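Local coordinates for protein enoyl CoA hydratase/isomerase (Crotonase) (Legionella pneumophila subsp. pneumophila, PDB 3I47) that probably acts as an enoyl-CoA hydratase or isomerase of the crotonase type, at residues D187-L190 with E191-K195. Residues are numbered along the deposited sequence; the frame is centred on the assembly and turned at random.
Sequences DTLL and EFTLK
L189 O and T193 meet in the first turn of helix 189-201, an amphipathic helix packed against the mixed sheet of the crotonase fold. L189 O accepts from both T193 N (3.0 Å) and the hydroxyl T193 OG1 (2.9 Å), which approach from opposite faces of the carbonyl plane. The hydroxyl comes from above the plane, 35° out of it, and adds a second bond beside the regular helical one. OG1 reaches back because chi1 of -63° sets it beside T193's own N. Threonine suits this buried position, since its hydroxyl finds an acceptor in the helix itself.

On the neighbouring flank L190 and L194, one turn apart, cross at a slant, with L190 CD1 3.9 Å from L194 CG. Both are only partly exposed; the two leucines touch along this side of the helix, and L190 also packs on M105. Polar E191 lies on the exposed side; its chain bends at chi2 and folds back until OE2 is 3.4 Å from T188 CA, close to the start of the helix.

What holds the turn against the fold lies further out. L189 rests on I125, M105 and V184, and T193 touches V53, I125 and M105, so apolar groups from several strands seat the inner face. F192 reaches V184, and its ring meets that of H182 with the planes steeply inclined. T188 occupies the N-cap position without a capping bond from its side chain. The first regular helical bond runs from F192 N to T188 O, 2.9 Å long with an N-H...O angle of 168°.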
loop_
_atom_site.group_PDB
_atom_site.type_symbol
_atom_site.label_atom_id
_atom_site.label_comp_id
_atom_site.label_asym_id
_atom_site.label_seq_id
_atom_site.Cartn_x
_atom_site.Cartn_y
_atom_site.Cartn_z
ATOM N N ASP A 187 14.153 13.410 7.105
ATOM C CA ASP A 187 14.647 12.921 8.389
ATOM C C ASP A 187 13.528 12.605 9.364
ATOM O O ASP A 187 13.791 12.037 10.428
ATOM C CB ASP A 187 15.649 13.895 9.004
ATOM C CG ASP A 187 16.935 13.999 8.201
ATOM O OD1 ASP A 187 17.209 13.126 7.339
ATOM O OD2 ASP A 187 17.681 14.967 8.438
ATOM N N THR A 188 12.290 12.958 9.007
ATOM C CA THR A 188 11.139 12.632 9.866
ATOM C C THR A 188 10.049 11.795 9.180
ATOM O O THR A 188 8.902 11.744 9.624
ATOM C CB THR A 188 10.555 13.880 10.538
ATOM O OG1 THR A 188 10.428 14.929 9.571
ATOM C CG2 THR A 188 11.452 14.332 11.679
ATOM N N LEU A 189 10.428 11.101 8.108
ATOM C CA LEU A 189 9.495 10.246 7.387
ATOM C C LEU A 189 8.886 9.180 8.299
ATOM O O LEU A 189 7.660 9.007 8.318
ATOM C CB LEU A 189 10.197 9.594 6.184
ATOM C CG LEU A 189 9.380 8.597 5.351
ATOM C CD1 LEU A 189 8.170 9.274 4.681
ATOM C CD2 LEU A 189 10.274 7.948 4.287
ATOM N N LEU A 190 9.739 8.476 9.048
ATOM C CA LEU A 190 9.264 7.441 9.962
ATOM C C LEU A 190 8.332 8.010 11.027
ATOM O O LEU A 190 7.224 7.505 11.232
ATOM C CB LEU A 190 10.457 6.723 10.625
ATOM C CG LEU A 190 10.087 5.623 11.627
ATOM C CD1 LEU A 190 9.278 4.516 10.967
ATOM C CD2 LEU A 190 11.357 5.038 12.274
ATOM N N GLU A 191 8.764 9.088 11.674
ATOM C CA GLU A 191 7.969 9.697 12.738
ATOM C C GLU A 191 6.600 10.138 12.215
ATOM O O GLU A 191 5.571 9.875 12.842
ATOM C CB GLU A 191 8.716 10.879 13.368
ATOM C CG GLU A 191 9.946 10.461 14.191
ATOM C CD GLU A 191 11.237 10.270 13.376
ATOM O OE1 GLU A 191 12.298 10.226 14.032
ATOM O OE2 GLU A 191 11.240 10.152 12.120
ATOM N N PHE A 192 6.582 10.791 11.052
ATOM C CA PHE A 192 5.313 11.194 10.433
ATOM C C PHE A 192 4.397 9.985 10.183
ATOM O O PHE A 192 3.206 9.996 10.505
ATOM C CB PHE A 192 5.569 11.929 9.102
ATOM C CG PHE A 192 4.313 12.353 8.398
ATOM C CD1 PHE A 192 3.629 11.478 7.541
ATOM C CD2 PHE A 192 3.787 13.627 8.606
ATOM C CE1 PHE A 192 2.433 11.871 6.901
ATOM C CE2 PHE A 192 2.614 14.038 7.966
ATOM C CZ PHE A 192 1.927 13.158 7.111
ATOM N N THR A 193 4.972 8.946 9.586
ATOM C CA THR A 193 4.219 7.767 9.203
ATOM C C THR A 193 3.642 7.041 10.414
ATOM O O THR A 193 2.472 6.657 10.403
ATOM C CB THR A 193 5.113 6.820 8.378
ATOM O OG1 THR A 193 5.480 7.494 7.175
ATOM C CG2 THR A 193 4.360 5.544 8.020
ATOM N N LEU A 194 4.444 6.862 11.458
ATOM C CA LEU A 194 3.957 6.184 12.661
ATOM C C LEU A 194 2.804 6.942 13.319
ATOM O O LEU A 194 1.812 6.343 13.742
ATOM C CB LEU A 194 5.083 5.975 13.673
ATOM C CG LEU A 194 6.196 5.011 13.273
ATOM C CD1 LEU A 194 7.232 4.935 14.390
ATOM C CD2 LEU A 194 5.641 3.624 12.952
ATOM N N LYS A 195 2.918 8.263 13.370
ATOM C CA LYS A 195 1.867 9.083 13.961
ATOM C C LYS A 195 0.594 9.052 13.133
ATOM O O LYS A 195 -0.514 8.985 13.679
ATOM C CB LYS A 195 2.341 10.519 14.145
ATOM C CG LYS A 195 3.294 10.662 15.305
ATOM C CD LYS A 195 3.279 12.062 15.843
ATOM C CE LYS A 195 4.254 12.187 16.981
ATOM N NZ LYS A 195 4.463 13.612 17.323
#